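Local coordinates for protein polymeric Immunoglobulin Receptor (Oncorhynchus mykiss, PDB 5F1S) that probably binds polymeric immunoglobulins at mucosal epithelia and carries them to the surface, its ectodomain being the counterpart of secretory component, at residues A9-E12 with G13-V16; G96-S99 with A100-T103; L134-Q137 with G138-Q141. All coordinates share one frame; numbering follows the deposited sequence.

Contact 1: residues A9-E12 with G13-V16; sequences AVLE and GRSV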
ATOM      1  N   ALA A   9      -6.748  -0.666  -0.914  1.00 32.69           N
ATOM      2  CA  ALA A   9      -6.012  -1.397  -1.928  1.00 34.13           C
ATOM      3  C   ALA A   9      -4.562  -1.488  -1.481  1.00 34.42           C
ATOM      4  O   ALA A   9      -3.969  -0.499  -1.057  1.00 36.30           O
ATOM      5  CB  ALA A   9      -6.123  -0.718  -3.302  1.00 36.70           C
ATOM      6  N   VAL A  10      -4.006  -2.675  -1.517  1.00 32.71           N
ATOM      7  CA  VAL A  10      -2.669  -2.875  -1.009  1.00 30.63           C
ATOM      8  C   VAL A  10      -1.932  -3.811  -1.954  1.00 32.37           C
ATOM      9  O   VAL A  10      -2.510  -4.796  -2.422  1.00 32.55           O
ATOM     10  CB  VAL A  10      -2.737  -3.451   0.416  1.00 36.77           C
ATOM     11  CG1 VAL A  10      -3.472  -4.777   0.413  1.00 35.67           C
ATOM     12  CG2 VAL A  10      -1.368  -3.642   0.973  1.00 41.17           C
ATOM     13  N   LEU A  11      -0.654  -3.547  -2.176  1.00 30.94           N
ATOM     14  CA  LEU A  11       0.153  -4.448  -3.009  1.00 30.74           C
ATOM     15  C   LEU A  11       0.434  -5.783  -2.312  1.00 31.78           C
ATOM     16  O   LEU A  11       0.732  -5.837  -1.114  1.00 30.24           O
ATOM     17  CB  LEU A  11       1.487  -3.793  -3.341  1.00 29.38           C
ATOM     18  CG  LEU A  11       1.451  -2.553  -4.216  1.00 32.97           C
ATOM     19  CD1 LEU A  11       2.780  -1.841  -4.240  1.00 34.30           C
ATOM     20  CD2 LEU A  11       1.063  -2.933  -5.583  1.00 33.20           C
ATOM     21  N   GLU A  12       0.377  -6.868  -3.084  1.00 30.92           N
ATOM     22  CA  GLU A  12       0.601  -8.202  -2.538  1.00 32.43           C
ATOM     23  C   GLU A  12       1.935  -8.272  -1.817  1.00 31.59           C
ATOM     24  O   GLU A  12       2.956  -7.792  -2.306  1.00 30.66           O
ATOM     25  CB  GLU A  12       0.566  -9.243  -3.659  1.00 32.14           C
ATOM     26  CG  GLU A  12       0.463 -10.657  -3.174  1.00 36.12           C
ATOM     27  CD  GLU A  12       0.327 -11.682  -4.311  1.00 37.68           C
ATOM     28  OE1 GLU A  12       1.024 -11.500  -5.336  1.00 37.67           O
ATOM     29  OE2 GLU A  12      -0.451 -12.656  -4.168  1.00 36.06           O
ATOM     30  N   GLY A  13       1.905  -8.833  -0.612  1.00 33.02           N
ATOM     31  CA  GLY A  13       3.077  -8.906   0.225  1.00 34.34           C
ATOM     32  C   GLY A  13       3.125  -7.901   1.357  1.00 34.31           C
ATOM     33  O   GLY A  13       3.859  -8.123   2.314  1.00 34.60           O
ATOM     34  N   ARG A  14       2.410  -6.788   1.251  1.00 29.60           N
ATOM     35  CA  ARG A  14       2.387  -5.769   2.272  1.00 34.00           C
ATOM     36  C   ARG A  14       1.391  -6.125   3.378  1.00 32.02           C
ATOM     37  O   ARG A  14       0.613  -7.078   3.300  1.00 30.84           O
ATOM     38  CB  ARG A  14       1.991  -4.410   1.678  1.00 33.85           C
ATOM     39  CG  ARG A  14       2.894  -3.764   0.561  1.00 39.69           C
ATOM     40  CD  ARG A  14       4.222  -3.422   1.035  1.00 42.45           C
ATOM     41  NE  ARG A  14       4.862  -2.284   0.312  1.00 42.01           N
ATOM     42  CZ  ARG A  14       5.355  -2.355  -0.932  1.00 41.77           C
ATOM     43  NH1 ARG A  14       5.244  -3.448  -1.668  1.00 38.84           N
ATOM     44  NH2 ARG A  14       5.972  -1.323  -1.456  1.00 43.86           N
ATOM     45  N   SER A  15       1.457  -5.340   4.437  1.00 30.79           N
ATOM     46  CA  SER A  15       0.629  -5.526   5.623  1.00 31.39           C
ATOM     47  C   SER A  15      -0.379  -4.399   5.692  1.00 32.58           C
ATOM     48  O   SER A  15      -0.146  -3.327   5.132  1.00 35.48           O
ATOM     49  CB  SER A  15       1.501  -5.498   6.880  1.00 36.33           C
ATOM     50  OG  SER A  15       2.376  -6.600   6.848  1.00 42.71           O
ATOM     51  N   VAL A  16      -1.489  -4.620   6.411  1.00 31.59           N
ATOM     52  CA  VAL A  16      -2.409  -3.543   6.744  1.00 31.66           C
ATOM     53  C   VAL A  16      -2.640  -3.509   8.249  1.00 32.63           C
ATOM     54  O   VAL A  16      -2.583  -4.529   8.931  1.00 30.17           O
ATOM     55  CB  VAL A  16      -3.767  -3.643   6.017  1.00 34.61           C
ATOM     56  CG1 VAL A  16      -3.581  -3.487   4.494  1.00 37.27           C
ATOM     57  CG2 VAL A  16      -4.484  -4.932   6.346  1.00 31.78           C
TER
HETATM   58  O   HOH W   1       5.039  -6.433  -1.083  1.00 38.68           O
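Leu11 and Arg14 are the ends of a type II beta turn, with Glu12 and Gly13 at its corners. Arg14 N donates to Leu11 O over 3.1 Å, and the bond is nearly straight at 165° at the hydrogen. Gly13 has a phi of 103°. Any side chain would collide with Glu12 O, so this corner suits only glycine. The turn closes the end of strand 8-11 and sends the chain back toward strand 16-22. In this V-set immunoglobulin domain strand 8-11 is an edge strand, pairing in parallel with strand 103-111, and the turn after it faces the second domain.

Val10 meets the returning chain through CG2, which lies anti to the backbone N. This methyl packs on Arg14 CB at 3.5 Å, and more loosely on Val16 CG1 at 4.2 Å. Leu11 and Arg14 run side by side in the same direction. The arginine chain bends at chi2 (-65°), which folds its guanidinium back over Leu11. One face of that group rests on the leucine, with Leu11 CD1 3.9 Å from Arg14 NH1. Water 1 links the head group to the turn, donating to Glu12 O at 2.8 Å and accepting from Arg14 NH1 at 3.0 Å. Arg14 NH2 also bonds to Lys177 O. The Glu12 chain is extended and leads away from the turn, where its carboxylate bonds to Gln112 NE2 and Lys82 N.

Contact 2: residues G96-S99 with A100-T103; sequences GVWS and ADVT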
ATOM      1  N   GLY A  96     -28.147  -9.361  22.004  1.00 32.73           N
ATOM      2  CA  GLY A  96     -29.293  -8.487  22.225  1.00 33.57           C
ATOM      3  C   GLY A  96     -29.127  -7.062  21.755  1.00 30.44           C
ATOM      4  O   GLY A  96     -29.787  -6.171  22.272  1.00 31.02           O
ATOM      5  N   VAL A  97     -28.275  -6.827  20.747  1.00 30.61           N
ATOM      6  CA  VAL A  97     -28.038  -5.506  20.184  1.00 30.48           C
ATOM      7  C   VAL A  97     -28.169  -5.652  18.672  1.00 34.47           C
ATOM      8  O   VAL A  97     -27.838  -6.701  18.110  1.00 35.63           O
ATOM      9  CB  VAL A  97     -26.633  -4.970  20.580  1.00 33.95           C
ATOM     10  CG1 VAL A  97     -26.299  -3.666  19.888  1.00 39.09           C
ATOM     11  CG2 VAL A  97     -26.561  -4.775  22.090  1.00 32.24           C
ATOM     12  N   TRP A  98     -28.639  -4.598  18.014  1.00 32.17           N
ATOM     13  CA  TRP A  98     -28.757  -4.626  16.566  1.00 35.90           C
ATOM     14  C   TRP A  98     -27.392  -4.886  15.924  1.00 34.79           C
ATOM     15  O   TRP A  98     -26.437  -4.172  16.224  1.00 34.13           O
ATOM     16  CB  TRP A  98     -29.277  -3.290  16.113  1.00 38.29           C
ATOM     17  CG  TRP A  98     -29.676  -3.295  14.706  1.00 42.53           C
ATOM     18  CD1 TRP A  98     -30.117  -4.358  13.990  1.00 42.95           C
ATOM     19  CD2 TRP A  98     -29.686  -2.178  13.830  1.00 46.30           C
ATOM     20  NE1 TRP A  98     -30.414  -3.968  12.706  1.00 49.08           N
ATOM     21  CE2 TRP A  98     -30.149  -2.632  12.581  1.00 48.02           C
ATOM     22  CE3 TRP A  98     -29.348  -0.834  13.978  1.00 51.39           C
ATOM     23  CZ2 TRP A  98     -30.270  -1.798  11.483  1.00 49.12           C
ATOM     24  CZ3 TRP A  98     -29.477   0.009  12.872  1.00 53.94           C
ATOM     25  CH2 TRP A  98     -29.935  -0.479  11.650  1.00 51.19           C
ATOM     26  N   SER A  99     -27.301  -5.897  15.051  1.00 35.23           N
ATOM     27  CA  SER A  99     -26.000  -6.241  14.468  1.00 36.75           C
ATOM     28  C   SER A  99     -25.332  -5.032  13.798  1.00 37.17           C
ATOM     29  O   SER A  99     -24.101  -4.879  13.860  1.00 35.82           O
ATOM     30  CB  SER A  99     -26.150  -7.389  13.461  1.00 44.51           C
ATOM     31  OG  SER A  99     -26.931  -6.932  12.402  1.00 50.27           O
ATOM     32  N   ALA A 100     -26.117  -4.118  13.217  1.00 37.73           N
ATOM     33  CA  ALA A 100     -25.510  -2.946  12.600  1.00 40.95           C
ATOM     34  C   ALA A 100     -24.830  -2.034  13.610  1.00 38.22           C
ATOM     35  O   ALA A 100     -23.957  -1.260  13.221  1.00 41.29           O
ATOM     36  CB  ALA A 100     -26.547  -2.115  11.828  1.00 42.09           C
ATOM     37  N   ASP A 101     -25.217  -2.083  14.885  1.00 36.42           N
ATOM     38  CA  ASP A 101     -24.590  -1.234  15.884  1.00 36.45           C
ATOM     39  C   ASP A 101     -23.219  -1.757  16.324  1.00 36.44           C
ATOM     40  O   ASP A 101     -22.501  -1.012  16.985  1.00 36.87           O
ATOM     41  CB  ASP A 101     -25.460  -1.122  17.154  1.00 39.59           C
ATOM     42  CG  ASP A 101     -26.721  -0.256  16.954  1.00 50.03           C
ATOM     43  OD1 ASP A 101     -26.704   0.663  16.109  1.00 46.08           O
ATOM     44  OD2 ASP A 101     -27.711  -0.487  17.696  1.00 44.33           O
ATOM     45  N   VAL A 102     -22.883  -3.018  16.056  1.00 32.36           N
ATOM     46  CA  VAL A 102     -21.683  -3.617  16.657  1.00 32.49           C
ATOM     47  C   VAL A 102     -20.806  -4.265  15.595  1.00 34.55           C
ATOM     48  O   VAL A 102     -19.952  -5.108  15.907  1.00 32.16           O
ATOM     49  CB  VAL A 102     -22.057  -4.644  17.748  1.00 34.32           C
ATOM     50  CG1 VAL A 102     -22.585  -3.890  18.946  1.00 36.64           C
ATOM     51  CG2 VAL A 102     -23.065  -5.653  17.273  1.00 34.33           C
ATOM     52  N   THR A 103     -20.992  -3.871  14.334  1.00 32.88           N
ATOM     53  CA  THR A 103     -20.139  -4.409  13.262  1.00 33.15           C
ATOM     54  C   THR A 103     -19.885  -3.294  12.233  1.00 34.40           C
ATOM     55  O   THR A 103     -20.596  -2.283  12.172  1.00 32.11           O
ATOM     56  CB  THR A 103     -20.768  -5.626  12.527  1.00 37.66           C
ATOM     57  OG1 THR A 103     -21.976  -5.200  11.863  1.00 38.03           O
ATOM     58  CG2 THR A 103     -21.066  -6.847  13.459  1.00 37.63           C
TER
HETATM   59  O   HOH W   2     -29.207  -2.086  19.207  1.00 35.08           O
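Trp98 and Ala100 meet in a CH-pi contact. Ala100 CB sits 3.5 Å from the centroid of the Trp98 six-membered ring and almost exactly on the ring normal. The indole CG is anti to the backbone N (chi1 -169°), which places the six-membered ring over Ala100 CB. The indole and Asp101 carboxylate planes are perpendicular, and Asp101 OD1 lies 3.7 Å from Trp98 CE3. The other oxygen, OD2, takes a bond from water 2, which in turn accepts from Trp98 N. Val97 CG1 touches both Asp101 CB and Val102 CG1, 3.8 Å from each.

The backbone is wound tightly here. Asp101 N donates to Trp98 O at 2.8 Å. Ser99 O accepts twice, from Val102 N at 3.1 Å and from Thr103 OG1 at 2.9 Å, and these donors approach opposite faces of its carbonyl plane. Thr103 has OG1 between its backbone N and carbonyl carbon (chi1 64°), and this rotation carries the hydroxyl to Ser99 O. A valine in its place would probably cost Ser99 O its second donor and leave the start of strand 103-111 less firmly tied to the turn.

The segment belongs to the loop between strands 86-92 and 103-111, the position of CDR3 in a V domain. Val97 and Val102 both touch Tyr26, and Val102 is buried. The chemistry is divided: backbone and hydroxyl bonds fix the turn, while the exposed Trp98 ring meets it through a CH-pi contact and the nearby carboxylate, with no hydrogen bond from the indole to the turn, so its position is probably less firmly set than the backbone.

Contact 3: residues L134-Q137 with G138-Q141; sequences LYSQ and GYRQ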
ATOM      1  N   LEU A 134       6.795   1.540  -5.965  1.00 33.26           N
ATOM      2  CA  LEU A 134       6.494   0.396  -5.123  1.00 35.48           C
ATOM      3  C   LEU A 134       6.082  -0.792  -5.971  1.00 33.87           C
ATOM      4  O   LEU A 134       5.505  -0.631  -7.045  1.00 32.44           O
ATOM      5  CB  LEU A 134       5.358   0.724  -4.170  1.00 36.12           C
ATOM      6  CG  LEU A 134       5.520   2.055  -3.430  1.00 40.91           C
ATOM      7  CD1 LEU A 134       4.248   2.272  -2.599  1.00 43.11           C
ATOM      8  CD2 LEU A 134       6.712   2.005  -2.516  1.00 39.18           C
ATOM      9  N   TYR A 135       6.382  -2.003  -5.496  1.00 32.57           N
ATOM     10  CA  TYR A 135       5.965  -3.160  -6.266  1.00 32.15           C
ATOM     11  C   TYR A 135       5.597  -4.332  -5.374  1.00 31.94           C
ATOM     12  O   TYR A 135       6.034  -4.421  -4.232  1.00 31.73           O
ATOM     13  CB  TYR A 135       7.049  -3.580  -7.261  1.00 33.51           C
ATOM     14  CG  TYR A 135       8.350  -3.934  -6.650  1.00 31.37           C
ATOM     15  CD1 TYR A 135       8.564  -5.201  -6.108  1.00 34.89           C
ATOM     16  CD2 TYR A 135       9.365  -3.033  -6.606  1.00 33.06           C
ATOM     17  CE1 TYR A 135       9.779  -5.536  -5.562  1.00 34.52           C
ATOM     18  CE2 TYR A 135      10.598  -3.355  -6.043  1.00 34.96           C
ATOM     19  CZ  TYR A 135      10.788  -4.622  -5.542  1.00 36.29           C
ATOM     20  OH  TYR A 135      12.005  -4.944  -4.995  1.00 41.41           O
ATOM     21  N   SER A 136       4.725  -5.191  -5.897  1.00 31.58           N
ATOM     22  CA  SER A 136       4.212  -6.338  -5.169  1.00 31.76           C
ATOM     23  C   SER A 136       5.204  -7.500  -5.228  1.00 32.47           C
ATOM     24  O   SER A 136       6.173  -7.503  -6.014  1.00 34.11           O
ATOM     25  CB  SER A 136       2.869  -6.781  -5.713  1.00 33.22           C
ATOM     26  OG  SER A 136       2.968  -7.239  -7.051  1.00 32.31           O
ATOM     27  N   GLN A 137       4.915  -8.516  -4.412  1.00 32.62           N
ATOM     28  CA  GLN A 137       5.943  -9.509  -4.065  1.00 35.75           C
ATOM     29  C   GLN A 137       6.447 -10.262  -5.276  1.00 35.71           C
ATOM     30  O   GLN A 137       7.604 -10.701  -5.293  1.00 37.10           O
ATOM     31  CB  GLN A 137       5.427 -10.541  -3.045  1.00 35.60           C
ATOM     32  CG  GLN A 137       4.317 -11.364  -3.591  1.00 34.67           C
ATOM     33  CD  GLN A 137       3.608 -12.224  -2.551  1.00 37.92           C
ATOM     34  OE1 GLN A 137       3.623 -11.912  -1.359  1.00 37.82           O
ATOM     35  NE2 GLN A 137       2.948 -13.290  -3.014  1.00 39.47           N
ATOM     36  N   GLY A 138       5.613 -10.421  -6.286  1.00 34.21           N
ATOM     37  CA  GLY A 138       6.016 -11.198  -7.432  1.00 40.36           C
ATOM     38  C   GLY A 138       7.042 -10.534  -8.311  1.00 40.99           C
ATOM     39  O   GLY A 138       7.506 -11.181  -9.261  1.00 40.53           O
ATOM     40  N   TYR A 139       7.370  -9.260  -8.069  1.00 39.02           N
ATOM     41  CA  TYR A 139       8.345  -8.548  -8.884  1.00 38.96           C
ATOM     42  C   TYR A 139       9.703  -8.410  -8.215  1.00 38.36           C
ATOM     43  O   TYR A 139      10.580  -7.704  -8.729  1.00 38.26           O
ATOM     44  CB  TYR A 139       7.775  -7.169  -9.272  1.00 32.99           C
ATOM     45  CG  TYR A 139       6.578  -7.349 -10.198  1.00 39.02           C
ATOM     46  CD1 TYR A 139       6.762  -7.654 -11.525  1.00 40.95           C
ATOM     47  CD2 TYR A 139       5.273  -7.277  -9.734  1.00 34.95           C
ATOM     48  CE1 TYR A 139       5.706  -7.859 -12.378  1.00 42.22           C
ATOM     49  CE2 TYR A 139       4.203  -7.489 -10.569  1.00 41.81           C
ATOM     50  CZ  TYR A 139       4.428  -7.769 -11.906  1.00 46.93           C
ATOM     51  OH  TYR A 139       3.391  -7.992 -12.772  1.00 49.41           O
ATOM     52  N   ARG A 140       9.912  -9.078  -7.083  1.00 39.85           N
ATOM     53  CA  ARG A 140      11.164  -8.890  -6.353  1.00 42.67           C
ATOM     54  C   ARG A 140      12.388  -9.195  -7.217  1.00 47.35           C
ATOM     55  O   ARG A 140      13.403  -8.485  -7.141  1.00 49.55           O
ATOM     56  CB  ARG A 140      11.158  -9.751  -5.090  1.00 45.25           C
ATOM     57  CG  ARG A 140      10.327  -9.115  -3.986  1.00 40.50           C
ATOM     58  CD  ARG A 140      10.028 -10.035  -2.844  1.00 44.29           C
ATOM     59  NE  ARG A 140       9.245  -9.326  -1.839  1.00 46.30           N
ATOM     60  CZ  ARG A 140       8.458  -9.909  -0.946  1.00 48.56           C
ATOM     61  NH1 ARG A 140       8.331 -11.241  -0.932  1.00 51.45           N
ATOM     62  NH2 ARG A 140       7.782  -9.150  -0.088  1.00 48.67           N
ATOM     63  N   GLN A 141      12.323 -10.242  -8.021  1.00 47.92           N
ATOM     64  CA  GLN A 141      13.478 -10.678  -8.806  1.00 49.31           C
ATOM     65  C   GLN A 141      13.511 -10.111 -10.215  1.00 48.83           C
ATOM     66  O   GLN A 141      14.421 -10.460 -10.970  1.00 51.20           O
ATOM     67  CB  GLN A 141      13.494 -12.203  -8.921  1.00 56.32           C
ATOM     68  CG  GLN A 141      13.320 -12.949  -7.616  1.00 62.03           C
ATOM     69  CD  GLN A 141      14.429 -12.634  -6.642  1.00 74.15           C
ATOM     70  OE1 GLN A 141      15.489 -12.151  -7.040  1.00 72.88           O
ATOM     71  NE2 GLN A 141      14.188 -12.886  -5.353  1.00 87.40           N
TER
HETATM   72  O   HOH W   3       2.772  -9.944  -6.891  1.00 34.40           O
HETATM   73  O   HOH W   4       5.428 -11.784   0.549  1.00 51.21           O
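Tyr135 and Ser136 pack against Tyr139 and Arg140 where strand 129-135 of the second V-set immunoglobulin domain runs into a short 3-10 turn. The turn begins the connection to strand 144-148.

Two backbone bonds shape it. Tyr139 N donates to Ser136 O at 3.0 Å and 168°, and Arg140 N makes a weak bond to Gln137 O. Water 3 bridges Ser136 OG and Gly138 N; the same hydroxyl also bonds to Gly113 N. Tyr135 OH bonds to Asp173 OD1, and Arg140 NE to Thr176 O.

The apolar packing centres on Tyr135. The Tyr135 and Tyr139 side chains pass one another pointing opposite ways, with Tyr135 CD1 3.8 Å from Tyr139 CB. Arg140 CG comes to the edge of the Tyr135 ring, in its plane, 3.9 Å from CE1.

A polar atom meets the other ring edge-on: Ser136 OG lies in the plane of the Tyr139 ring, 3.5 Å from Tyr139 CD2.

The charged group is packed too. Arg140 runs extended from CG to NE, and this shape lays its guanidinium across Gln137 CB, which is 3.6 Å above one face and offset toward the rim.

In the fold
In chain order come contacts 1, 2 and 3. The first two share one V-set domain but lie toward opposite ends, their centres 29 Å apart. Contact 1 takes in the end of edge strand 8-11 and the turn after it; contact 2 runs up to the start of strand 103-111, which pairs with 8-11. Contact 3 is in the second domain, yet its centre is 11 Å from that of contact 1. These two touch: Arg14 NH1 probably bonds to Tyr135 O, and Glu12 O to Gln137 N. They form part of the interface between the domains. The centres of contacts 2 and 3 are about 40 Å apart, with contact 2 at the far end of the first domain.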